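Local atomic coordinates of phospholipase A1 (Streptomyces albidoflavus, PDB entry 4HYQ), a protein that hydrolyses glycerophospholipids at the sn-1 ester bond to release a fatty acid and a lysophospholipid, as a GDSL-type lipase of the SGNH hydrolase clan. Residues T194-E197 with S203-H206; Y217-A222 with G226-V231; A56-V61 with D122-Q127; G4-G9 with G67-S72; M91-L96 with I103-T108. All blocks are in the same frame, centred on the assembly; numbering follows the deposited sequence.

Contact 1 (T194-E197 with S203-H206); sequences TGHE and SWLH
His196 lays its imidazole flat over the six-membered ring of Trp204. The two ring centroids are 3.6 Å apart and the planes are turned by only 1°, the signature of a face-to-face stack. Both side chains leave the backbone alike, CG anti to the carbonyl carbon (chi1 -64° in His196), and the two CB-CG bonds run nearly parallel. His196 CG rests 3.5 Å from Trp204 CD2, one of the two fusion atoms, and at the far end His196 NE2 lies 3.5 Å from Trp204 CZ2. His196 CB sits over the face of the five-membered ring of Trp204, a CH-pi contact 3.9 Å from its centroid. Phe193 meets the indole edge-to-face.

Next to the stack the two backbones are joined directly. Trp204 N donates to His196 O over 2.7 Å with an angle of 168° at the hydrogen, and the same oxygen also receives a CA-H...O contact from Ser203 CA. Beside this, Glu197 O approaches Ser203 CB, and Ser203 OG donates to Leu205 O, 2.8 Å away, on a lone pair in the carbonyl plane. Within the loop that follows helix 189-192, Glu197 OE1 accepts from Gly195 N from above the carboxylate plane.

The chemistry implies a doubly fixed imidazole. Its ND1 is bonded to the carbonyl oxygen of Asp202, so it should carry the proton there; the ND1 bond and the parallel indole face both restrict rotation about CB-CG. Two stretches without regular secondary structure are thus pinned together.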
# COMPACT_ATOMS: atom_id res chain seq x y z
N THR A 194 10.88 -9.10 -2.22
CA THR A 194 12.10 -9.28 -3.00
C THR A 194 12.10 -10.68 -3.59
O THR A 194 11.96 -11.67 -2.86
CB THR A 194 13.35 -9.06 -2.11
OG1 THR A 194 13.38 -7.69 -1.69
CG2 THR A 194 14.63 -9.37 -2.91
N GLY A 195 12.24 -10.77 -4.91
CA GLY A 195 12.22 -12.05 -5.58
C GLY A 195 10.81 -12.43 -6.02
O GLY A 195 10.58 -13.52 -6.56
N HIS A 196 9.87 -11.51 -5.81
CA HIS A 196 8.47 -11.73 -6.17
C HIS A 196 7.87 -10.53 -6.90
O HIS A 196 6.66 -10.32 -6.88
CB HIS A 196 7.65 -12.01 -4.90
CG HIS A 196 8.04 -13.27 -4.20
ND1 HIS A 196 7.82 -14.53 -4.72
CD2 HIS A 196 8.66 -13.46 -3.01
CE1 HIS A 196 8.28 -15.44 -3.89
NE2 HIS A 196 8.80 -14.82 -2.84
N GLU A 197 8.73 -9.73 -7.52
CA GLU A 197 8.29 -8.56 -8.27
C GLU A 197 7.93 -9.00 -9.70
O GLU A 197 8.06 -10.17 -10.04
CB GLU A 197 9.42 -7.52 -8.33
CG GLU A 197 9.91 -7.06 -6.98
CD GLU A 197 11.14 -7.82 -6.51
OE1 GLU A 197 11.33 -8.99 -6.92
OE2 GLU A 197 11.91 -7.24 -5.71
N SER A 203 6.33 -13.89 -9.50
CA SER A 203 5.68 -12.64 -9.11
C SER A 203 4.47 -12.76 -8.21
O SER A 203 3.65 -13.66 -8.36
CB SER A 203 5.30 -11.87 -10.37
OG SER A 203 4.73 -10.62 -10.05
N TRP A 204 4.40 -11.84 -7.24
CA TRP A 204 3.28 -11.75 -6.32
C TRP A 204 2.53 -10.46 -6.70
O TRP A 204 1.71 -9.96 -5.92
CB TRP A 204 3.76 -11.62 -4.87
CG TRP A 204 4.16 -12.90 -4.22
CD1 TRP A 204 3.97 -14.17 -4.69
CD2 TRP A 204 4.80 -13.04 -2.95
NE1 TRP A 204 4.45 -15.09 -3.79
CE2 TRP A 204 4.97 -14.42 -2.71
CE3 TRP A 204 5.25 -12.13 -1.98
CZ2 TRP A 204 5.56 -14.91 -1.55
CZ3 TRP A 204 5.85 -12.62 -0.82
CH2 TRP A 204 5.99 -14.00 -0.62
N LEU A 205 2.83 -9.93 -7.88
CA LEU A 205 2.17 -8.71 -8.35
C LEU A 205 1.57 -8.90 -9.73
O LEU A 205 2.11 -9.64 -10.56
CB LEU A 205 3.18 -7.56 -8.43
CG LEU A 205 3.83 -7.09 -7.14
CD1 LEU A 205 4.94 -6.09 -7.47
CD2 LEU A 205 2.78 -6.44 -6.24
N HIS A 206 0.46 -8.21 -9.99
CA HIS A 206 -0.17 -8.28 -11.30
C HIS A 206 0.59 -7.36 -12.24
O HIS A 206 1.03 -6.29 -11.85
CB HIS A 206 -1.61 -7.78 -11.25
CG HIS A 206 -2.54 -8.71 -10.54
ND1 HIS A 206 -3.08 -9.83 -11.13
CD2 HIS A 206 -3.02 -8.68 -9.27
CE1 HIS A 206 -3.86 -10.45 -10.26
NE2 HIS A 206 -3.84 -9.78 -9.13

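Contact 2 (Y217-A222 with G226-V231); sequences YHPTAA and GGYLPV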
# COMPACT_ATOMS: atom_id res chain seq x y z
N TYR A 217 -0.09 -3.80 -11.08
CA TYR A 217 0.88 -3.51 -10.03
C TYR A 217 0.44 -3.79 -8.60
O TYR A 217 1.11 -3.37 -7.64
CB TYR A 217 1.36 -2.06 -10.14
CG TYR A 217 1.98 -1.76 -11.49
CD1 TYR A 217 1.30 -1.01 -12.45
CD2 TYR A 217 3.23 -2.26 -11.81
CE1 TYR A 217 1.87 -0.77 -13.70
CE2 TYR A 217 3.81 -2.01 -13.05
CZ TYR A 217 3.12 -1.27 -13.99
OH TYR A 217 3.72 -1.03 -15.21
N HIS A 218 -0.67 -4.51 -8.44
CA HIS A 218 -1.17 -4.83 -7.10
C HIS A 218 -0.86 -6.25 -6.71
O HIS A 218 -0.65 -7.11 -7.57
CB HIS A 218 -2.68 -4.60 -7.02
CG HIS A 218 -3.06 -3.17 -6.85
ND1 HIS A 218 -2.84 -2.23 -7.83
CD2 HIS A 218 -3.56 -2.50 -5.78
CE1 HIS A 218 -3.18 -1.03 -7.37
NE2 HIS A 218 -3.62 -1.17 -6.13
N PRO A 219 -0.83 -6.52 -5.40
CA PRO A 219 -0.53 -7.87 -4.92
C PRO A 219 -1.60 -8.88 -5.33
O PRO A 219 -2.80 -8.57 -5.37
CB PRO A 219 -0.51 -7.69 -3.40
CG PRO A 219 -0.18 -6.22 -3.21
CD PRO A 219 -1.05 -5.60 -4.27
N THR A 220 -1.16 -10.09 -5.65
CA THR A 220 -2.07 -11.17 -6.00
C THR A 220 -2.52 -11.71 -4.65
O THR A 220 -2.07 -11.23 -3.60
CB THR A 220 -1.35 -12.30 -6.72
OG1 THR A 220 -0.23 -12.73 -5.92
CG2 THR A 220 -0.83 -11.82 -8.06
N ALA A 221 -3.40 -12.72 -4.66
CA ALA A 221 -3.83 -13.31 -3.40
C ALA A 221 -2.61 -13.89 -2.67
O ALA A 221 -2.52 -13.84 -1.45
CB ALA A 221 -4.86 -14.42 -3.67
N ALA A 222 -1.66 -14.43 -3.44
CA ALA A 222 -0.45 -14.99 -2.84
C ALA A 222 0.38 -13.88 -2.21
O ALA A 222 1.00 -14.08 -1.16
CB ALA A 222 0.38 -15.73 -3.89
N GLY A 226 1.20 -14.26 1.56
CA GLY A 226 2.60 -14.62 1.74
C GLY A 226 3.53 -13.45 1.99
O GLY A 226 4.63 -13.63 2.54
N GLY A 227 3.10 -12.26 1.58
CA GLY A 227 3.91 -11.07 1.76
C GLY A 227 3.37 -10.11 2.80
O GLY A 227 4.01 -9.86 3.81
N TYR A 228 2.18 -9.56 2.56
CA TYR A 228 1.64 -8.61 3.53
C TYR A 228 1.29 -9.20 4.88
O TYR A 228 1.64 -8.63 5.91
CB TYR A 228 0.39 -7.90 2.97
CG TYR A 228 0.70 -6.74 2.06
CD1 TYR A 228 1.07 -6.96 0.74
CD2 TYR A 228 0.69 -5.43 2.55
CE1 TYR A 228 1.41 -5.90 -0.09
CE2 TYR A 228 1.03 -4.36 1.73
CZ TYR A 228 1.39 -4.61 0.41
OH TYR A 228 1.73 -3.57 -0.40
N LEU A 229 0.62 -10.34 4.89
CA LEU A 229 0.22 -10.92 6.17
C LEU A 229 1.39 -11.22 7.12
O LEU A 229 1.34 -10.86 8.30
CB LEU A 229 -0.63 -12.17 5.94
CG LEU A 229 -1.12 -12.83 7.24
CD1 LEU A 229 -1.98 -11.86 8.05
CD2 LEU A 229 -1.91 -14.09 6.88
N PRO A 230 2.46 -11.87 6.63
CA PRO A 230 3.58 -12.16 7.53
C PRO A 230 4.21 -10.88 8.07
O PRO A 230 4.65 -10.84 9.22
CB PRO A 230 4.53 -12.97 6.65
CG PRO A 230 3.59 -13.68 5.70
CD PRO A 230 2.63 -12.56 5.33
N VAL A 231 4.24 -9.83 7.26
CA VAL A 231 4.81 -8.56 7.70
C VAL A 231 3.93 -8.00 8.84
O VAL A 231 4.46 -7.59 9.88
CB VAL A 231 4.91 -7.56 6.52
CG1 VAL A 231 5.23 -6.15 7.03
CG2 VAL A 231 5.99 -8.03 5.55
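Near the start of helix 221-235, Gly226 N donates to Ala222 O, an i to i+4 backbone bond of 2.7 Å with 147° at the hydrogen. Thr220 stands at the N-cap, its OG1 taking the N-H of Gly223. Past Gly226 the helix widens into a pi-type turn at 226-228, and it kinks at Pro230, whose N has no bond to the turn before.

One residue ahead of the cap, Pro219 leans on the helix from the loop side. Its CG comes within 3.5 Å of Tyr228 CE1, meeting the phenol ring obliquely. The tyrosine reaches back toward the proline because CG lies beside the backbone N, anti to the carbonyl carbon (chi1 -82°). Tyr12 touches both residues, and Tyr35 meets the Tyr228 ring with nearly parallel planes.

His218, directly before Pro219, bonds Ser11 OG through NE2 and Ser216 O through ND1, consistent with the serine-histidine pair of SGNH hydrolases. The contact itself amounts to one apolar touch and one backbone bond, and the touch packs the residue that follows this histidine against the helix.

Contact 3 (A56-V61 with D122-Q127); sequences AVTSDV and DSVYSQ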
# COMPACT_ATOMS: atom_id res chain seq x y z
N ALA A 56 -7.80 5.60 -2.20
CA ALA A 56 -7.74 6.54 -1.09
C ALA A 56 -6.49 7.40 -1.05
O ALA A 56 -5.39 6.92 -1.33
CB ALA A 56 -7.87 5.78 0.24
N VAL A 57 -6.67 8.68 -0.69
CA VAL A 57 -5.55 9.59 -0.52
C VAL A 57 -5.56 9.95 0.96
O VAL A 57 -6.50 9.59 1.68
CB VAL A 57 -5.65 10.86 -1.38
CG1 VAL A 57 -5.44 10.48 -2.85
CG2 VAL A 57 -6.97 11.57 -1.16
N THR A 58 -4.53 10.64 1.43
CA THR A 58 -4.48 10.96 2.85
C THR A 58 -5.71 11.70 3.36
O THR A 58 -6.19 11.40 4.46
CB THR A 58 -3.23 11.78 3.22
OG1 THR A 58 -3.17 12.97 2.43
CG2 THR A 58 -1.96 10.95 2.99
N SER A 59 -6.25 12.64 2.60
CA SER A 59 -7.42 13.36 3.08
C SER A 59 -8.62 12.43 3.21
O SER A 59 -9.50 12.68 4.04
CB SER A 59 -7.75 14.56 2.18
OG SER A 59 -8.14 14.18 0.88
N ASP A 60 -8.68 11.35 2.42
CA ASP A 60 -9.78 10.41 2.53
C ASP A 60 -9.68 9.62 3.83
O ASP A 60 -10.70 9.28 4.43
CB ASP A 60 -9.80 9.38 1.39
CG ASP A 60 -10.09 9.99 0.03
OD1 ASP A 60 -10.77 11.04 -0.05
OD2 ASP A 60 -9.63 9.41 -0.97
N VAL A 61 -8.46 9.30 4.25
CA VAL A 61 -8.31 8.55 5.50
C VAL A 61 -8.84 9.42 6.63
O VAL A 61 -9.61 8.95 7.47
CB VAL A 61 -6.83 8.17 5.75
CG1 VAL A 61 -6.68 7.49 7.11
CG2 VAL A 61 -6.35 7.22 4.65
N ASP A 122 2.28 13.20 8.27
CA ASP A 122 2.29 13.61 9.68
C ASP A 122 0.87 13.91 10.16
O ASP A 122 0.49 13.54 11.27
CB ASP A 122 3.16 14.85 9.91
CG ASP A 122 4.62 14.52 10.13
OD1 ASP A 122 4.92 13.42 10.64
OD2 ASP A 122 5.48 15.37 9.79
N SER A 123 0.10 14.60 9.32
CA SER A 123 -1.28 14.94 9.64
C SER A 123 -2.12 13.68 9.87
O SER A 123 -2.89 13.60 10.83
CB SER A 123 -1.87 15.79 8.51
OG SER A 123 -3.23 16.10 8.75
N VAL A 124 -2.00 12.70 8.99
CA VAL A 124 -2.76 11.47 9.16
C VAL A 124 -2.28 10.70 10.39
O VAL A 124 -3.09 10.26 11.21
CB VAL A 124 -2.62 10.53 7.91
CG1 VAL A 124 -3.30 9.20 8.18
CG2 VAL A 124 -3.25 11.20 6.70
N TYR A 125 -0.96 10.55 10.52
CA TYR A 125 -0.40 9.78 11.63
C TYR A 125 -0.76 10.41 12.98
O TYR A 125 -1.10 9.72 13.93
CB TYR A 125 1.12 9.65 11.51
CG TYR A 125 1.64 8.82 10.33
CD1 TYR A 125 0.80 8.42 9.28
CD2 TYR A 125 2.99 8.48 10.25
CE1 TYR A 125 1.32 7.70 8.17
CE2 TYR A 125 3.51 7.78 9.16
CZ TYR A 125 2.67 7.40 8.12
OH TYR A 125 3.23 6.78 7.02
N SER A 126 -0.70 11.73 13.06
CA SER A 126 -1.04 12.40 14.32
C SER A 126 -2.50 12.25 14.69
O SER A 126 -2.83 12.05 15.86
CB SER A 126 -0.67 13.87 14.25
OG SER A 126 0.74 14.02 14.30
N GLN A 127 -3.39 12.34 13.71
CA GLN A 127 -4.82 12.20 13.98
C GLN A 127 -5.19 10.77 14.36
O GLN A 127 -6.10 10.56 15.15
CB GLN A 127 -5.66 12.66 12.78
CG GLN A 127 -5.64 14.16 12.54
CD GLN A 127 -6.14 14.96 13.74
OE1 GLN A 127 -7.17 14.63 14.34
NE2 GLN A 127 -5.42 16.03 14.08
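Val124 keeps CG1 anti to its backbone nitrogen (chi1 174°), and this rotation spreads its two methyls between Thr58 and Val61. In Thr58 chi1 is 56°, which puts OG1 between the backbone N and the carbonyl carbon, while CG2 takes the place beside N that CG2 has in Val124 and faces that methyl. The setting is the three-layer alpha/beta/alpha fold of SGNH hydrolases, in which helices 58-65 and 117-131 pack side by side on one face of the parallel sheet.

The evidence for close fit is the pair of approaches to Val124. Its CG2 lies 3.5 Å from Thr58 CB and touches Thr58 O as well, while its CG1 is 3.9 Å from Val61 CG1, those two side chains crossing at about a right angle. Here the helix backbones draw close, with Thr58 CA and Val124 CA 6.6 Å apart. Leu62 extends the apolar strip along Val124, and Val61 also touches Ile80.

The polar atoms have partners outside the two segments or within one of them. Thr58 OG1 bonds Asp84 OD1, and Ala56 O bonds Asn83 ND2, consistent with the Gly-x-Asn-Asp block of SGNH hydrolases. At the helix start Val57, the N-cap residue, gives its N-H to Asp60 OD2 over 3.1 Å, from above the carboxylate plane. On the other helix Asp122 OD1 forms a salt bridge with Arg178 and a hydrogen bond with His182. Asp122 O takes two donors of one residue, Ser126 N at 2.8 Å and Ser126 OG at 3.1 Å, from opposite faces of its plane.

Contact 4 (G4-G9 with G67-S72); sequences GYVALG and GPLNSS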
# COMPACT_ATOMS: atom_id res chain seq x y z
N GLY A 4 -9.85 -3.57 19.78
CA GLY A 4 -10.29 -3.59 18.40
C GLY A 4 -9.17 -3.40 17.41
O GLY A 4 -8.14 -2.79 17.71
N TYR A 5 -9.38 -3.93 16.22
CA TYR A 5 -8.42 -3.79 15.14
C TYR A 5 -9.10 -2.94 14.07
O TYR A 5 -10.23 -3.23 13.67
CB TYR A 5 -8.07 -5.17 14.57
CG TYR A 5 -7.30 -5.14 13.25
CD1 TYR A 5 -6.35 -4.15 12.99
CD2 TYR A 5 -7.50 -6.13 12.29
CE1 TYR A 5 -5.61 -4.15 11.80
CE2 TYR A 5 -6.76 -6.14 11.10
CZ TYR A 5 -5.83 -5.16 10.86
OH TYR A 5 -5.11 -5.21 9.70
N VAL A 6 -8.43 -1.86 13.66
CA VAL A 6 -8.97 -1.00 12.61
C VAL A 6 -7.95 -1.02 11.47
O VAL A 6 -6.77 -0.75 11.67
CB VAL A 6 -9.18 0.46 13.10
CG1 VAL A 6 -9.68 1.34 11.97
CG2 VAL A 6 -10.23 0.47 14.24
N ALA A 7 -8.41 -1.39 10.27
CA ALA A 7 -7.55 -1.46 9.09
C ALA A 7 -7.87 -0.30 8.14
O ALA A 7 -8.93 -0.25 7.52
CB ALA A 7 -7.74 -2.81 8.38
N LEU A 8 -6.91 0.60 8.03
CA LEU A 8 -7.02 1.81 7.22
C LEU A 8 -6.20 1.75 5.95
O LEU A 8 -5.29 0.93 5.82
CB LEU A 8 -6.47 3.01 8.00
CG LEU A 8 -6.94 3.25 9.43
CD1 LEU A 8 -6.05 4.32 10.10
CD2 LEU A 8 -8.40 3.71 9.40
N GLY A 9 -6.50 2.65 5.02
CA GLY A 9 -5.65 2.71 3.85
C GLY A 9 -6.25 2.71 2.47
O GLY A 9 -7.44 2.98 2.27
N GLY A 67 -13.53 7.14 11.79
CA GLY A 67 -14.63 6.80 12.69
C GLY A 67 -14.48 5.64 13.66
O GLY A 67 -14.78 5.81 14.85
N PRO A 68 -14.02 4.46 13.21
CA PRO A 68 -13.88 3.32 14.12
C PRO A 68 -12.77 3.39 15.16
O PRO A 68 -12.72 2.57 16.06
CB PRO A 68 -13.68 2.11 13.20
CG PRO A 68 -13.80 2.64 11.79
CD PRO A 68 -13.63 4.13 11.83
N LEU A 69 -11.88 4.37 15.05
CA LEU A 69 -10.78 4.49 16.00
C LEU A 69 -11.30 5.04 17.32
O LEU A 69 -12.05 6.01 17.32
CB LEU A 69 -9.70 5.44 15.48
CG LEU A 69 -9.00 5.05 14.18
CD1 LEU A 69 -8.11 6.19 13.72
CD2 LEU A 69 -8.19 3.79 14.39
N ASN A 70 -10.91 4.42 18.43
CA ASN A 70 -11.33 4.92 19.73
C ASN A 70 -10.38 4.42 20.80
O ASN A 70 -9.36 3.79 20.49
CB ASN A 70 -12.79 4.52 20.05
CG ASN A 70 -13.02 3.02 19.96
OD1 ASN A 70 -12.42 2.24 20.69
ND2 ASN A 70 -13.92 2.62 19.07
N SER A 71 -10.70 4.72 22.05
CA SER A 71 -9.84 4.32 23.16
C SER A 71 -9.71 2.81 23.34
O SER A 71 -8.78 2.34 24.01
CB SER A 71 -10.33 4.97 24.46
OG SER A 71 -11.61 4.48 24.82
N SER A 72 -10.61 2.03 22.74
CA SER A 72 -10.52 0.59 22.88
C SER A 72 -9.76 -0.07 21.72
O SER A 72 -9.57 -1.28 21.71
CB SER A 72 -11.92 -0.04 22.99
OG SER A 72 -12.64 0.15 21.79
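The carbonyl of Ser72 is met by Gly4 N at 3.0 Å, the donor tilted 30° from the carbonyl plane and the N-H pointing almost straight at the oxygen (162°). The Asn70 amide is met in plane: Ser72 N reaches Asn70 OD1 on a lone pair over 2.7 Å, an Asx turn that shapes the bend ahead of strand 73-79. The Tyr5 ring, which leaves the strand away from the loop, has Ala7 N over one face, offset toward the rim; Trp39 meets this ring edge-to-face, and Tyr5 OH bonds Ser77 OG.

Strand alternation then turns Val6 and Leu8 toward the loop. Val6 sets CG1 anti to its backbone N (chi1 177°), and all three of its side-chain carbons come against Leu69 CD2, the nearest being Val6 CB at 3.7 Å. The two side chains cross at about a right angle, so the leucine branch lies across the valine fork. Val6 CG2 is also 3.7 Å from Pro68 O and touches Pro68 CB at 4.0 Å. The carbonyls of Gly67 and Leu69 are both bonded to Lys131 NZ, which ties the loop to the end of helix 117-131.

Strand 4-9 lies between strands 47-50 and 73-79 in the parallel sheet, and the loop 67-72 comes down from helix 58-65 into the latter. The arrangement is that of a beta-alpha-beta crossover passing over the intervening strand 4-9, as in the alpha/beta core of SGNH hydrolases.

Contact 5 (M91-L96 with I103-T108); sequences MTTCVL and IARVNT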
# COMPACT_ATOMS: atom_id res chain seq x y z
N MET A 91 2.06 5.52 -13.53
CA MET A 91 2.08 4.24 -14.23
C MET A 91 1.36 4.34 -15.58
O MET A 91 1.80 3.74 -16.56
CB MET A 91 1.46 3.14 -13.37
CG MET A 91 2.21 2.88 -12.06
SD MET A 91 4.02 2.97 -12.22
CE MET A 91 4.38 1.47 -13.03
N THR A 92 0.26 5.10 -15.65
CA THR A 92 -0.45 5.25 -16.92
C THR A 92 0.49 5.93 -17.92
O THR A 92 0.58 5.53 -19.08
CB THR A 92 -1.72 6.10 -16.74
OG1 THR A 92 -2.61 5.42 -15.84
CG2 THR A 92 -2.44 6.32 -18.08
N THR A 93 1.21 6.96 -17.47
CA THR A 93 2.14 7.67 -18.33
C THR A 93 3.26 6.76 -18.82
O THR A 93 3.60 6.76 -20.01
CB THR A 93 2.75 8.88 -17.59
OG1 THR A 93 1.70 9.81 -17.29
CG2 THR A 93 3.83 9.56 -18.44
N CYS A 94 3.82 5.97 -17.92
CA CYS A 94 4.92 5.09 -18.28
C CYS A 94 4.49 3.97 -19.24
O CYS A 94 5.28 3.54 -20.08
CB CYS A 94 5.54 4.49 -17.02
SG CYS A 94 6.43 5.77 -16.07
N VAL A 95 3.26 3.50 -19.10
CA VAL A 95 2.78 2.44 -19.98
C VAL A 95 2.40 2.95 -21.37
O VAL A 95 2.77 2.34 -22.38
CB VAL A 95 1.57 1.72 -19.34
CG1 VAL A 95 0.87 0.82 -20.36
CG2 VAL A 95 2.06 0.89 -18.15
N LEU A 96 1.71 4.08 -21.42
CA LEU A 96 1.22 4.62 -22.69
C LEU A 96 2.07 5.66 -23.41
O LEU A 96 1.76 5.99 -24.56
CB LEU A 96 -0.17 5.19 -22.47
CG LEU A 96 -1.18 4.17 -21.93
CD1 LEU A 96 -2.49 4.86 -21.63
CD2 LEU A 96 -1.38 3.05 -22.96
N ILE A 103 10.10 9.07 -17.37
CA ILE A 103 11.10 9.60 -16.44
C ILE A 103 10.70 10.95 -15.87
O ILE A 103 10.80 11.18 -14.66
CB ILE A 103 12.48 9.76 -17.12
CG1 ILE A 103 12.93 8.41 -17.69
CG2 ILE A 103 13.49 10.33 -16.14
CD1 ILE A 103 12.92 7.27 -16.71
N ALA A 104 10.27 11.84 -16.75
CA ALA A 104 9.85 13.17 -16.35
C ALA A 104 8.70 13.08 -15.36
O ALA A 104 8.70 13.77 -14.33
CB ALA A 104 9.44 13.98 -17.57
N ARG A 105 7.70 12.25 -15.66
CA ARG A 105 6.56 12.11 -14.76
C ARG A 105 6.98 11.50 -13.42
O ARG A 105 6.50 11.91 -12.36
CB ARG A 105 5.47 11.25 -15.40
CG ARG A 105 4.22 11.14 -14.55
CD ARG A 105 3.45 12.45 -14.51
NE ARG A 105 2.34 12.44 -13.56
CZ ARG A 105 2.48 12.51 -12.24
NH1 ARG A 105 3.69 12.59 -11.69
NH2 ARG A 105 1.40 12.53 -11.46
N VAL A 106 7.87 10.51 -13.47
CA VAL A 106 8.35 9.88 -12.24
C VAL A 106 9.06 10.95 -11.40
O VAL A 106 8.89 11.01 -10.19
CB VAL A 106 9.37 8.76 -12.52
CG1 VAL A 106 10.10 8.39 -11.24
CG2 VAL A 106 8.68 7.52 -13.08
N ASN A 107 9.87 11.78 -12.05
CA ASN A 107 10.61 12.80 -11.31
C ASN A 107 9.71 13.82 -10.63
O ASN A 107 10.02 14.30 -9.53
CB ASN A 107 11.63 13.50 -12.21
CG ASN A 107 12.81 12.61 -12.55
OD1 ASN A 107 13.09 11.64 -11.84
ND2 ASN A 107 13.52 12.95 -13.62
N THR A 108 8.60 14.15 -11.28
CA THR A 108 7.66 15.09 -10.69
C THR A 108 7.04 14.44 -9.45
O THR A 108 6.82 15.10 -8.44
CB THR A 108 6.54 15.47 -11.70
OG1 THR A 108 7.11 16.27 -12.75
CG2 THR A 108 5.46 16.27 -11.01
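Thr93 and Arg105, with Cys94 and Val106 beside them, join two successive helices, 87-96 and 99-115, where the chain turns back on itself in a helical hairpin.

The van der Waals contacts come first. Thr93 CG2, anti to the backbone N, is 3.8 Å from Arg105 CB, and Thr93 CB lies 4.1 Å from Arg105 CG; the two side chains cross at about a right angle. What the threonine covers is therefore the aliphatic start of the arginine. Next to this pair Cys94 SG touches Val106 CG2 at 4.1 Å, and Val106 continues onto Val90 of the first helix and Ala167 of helix 158-181.

The covalent link is the disulfide between Cys94 and Cys102. It bridges the short connection between the helices, and Cys94 SG, bonded to Cys102, is the same atom that packs on Val106.

Polar bonds lead back to an earlier turn of the first helix. Arg105 bends at its second torsion (chi2 71°) after leaving with CG anti to the backbone N, and NE forms a salt bridge with Asp89 OD2. Thr93 OG1 bonds the backbone O of that same Asp89, so one aspartate serves both members of the central pair by two different oxygens.

Within the helices the backbone is regular: Val95 N reaches Met91 O at 2.9 Å, and Asn107 N reaches Ile103 O at 2.8 Å. One turn further along the second helix, Thr108 OG1 makes a weak bond to Ala104 O, 3.4 Å long.

How the contacts relate
From the N terminus, contact 4 opens on strand 4-9 and contact 3 opens at 56-61 before 67-72 closes contact 4; contact 3 closes only at 122-127, so the two loops cross. They meet where Ala56 CB lies 3.5 Å from Gly9 O, joining the end of the first strand to the loop before helix 58-65. Contact 5, between 91-96 and 103-108, falls wholly within the span of contact 3. Contact 1 then closes a turn between helices 189-192 and 221-235, and contact 2 joins that loop's end to helix 221-235; probable backbone bonds of His206 with Tyr217 and His218 connect them. Tyr217 OH, 3.9 Å from Val95 CG2, links contact 2 to contact 5.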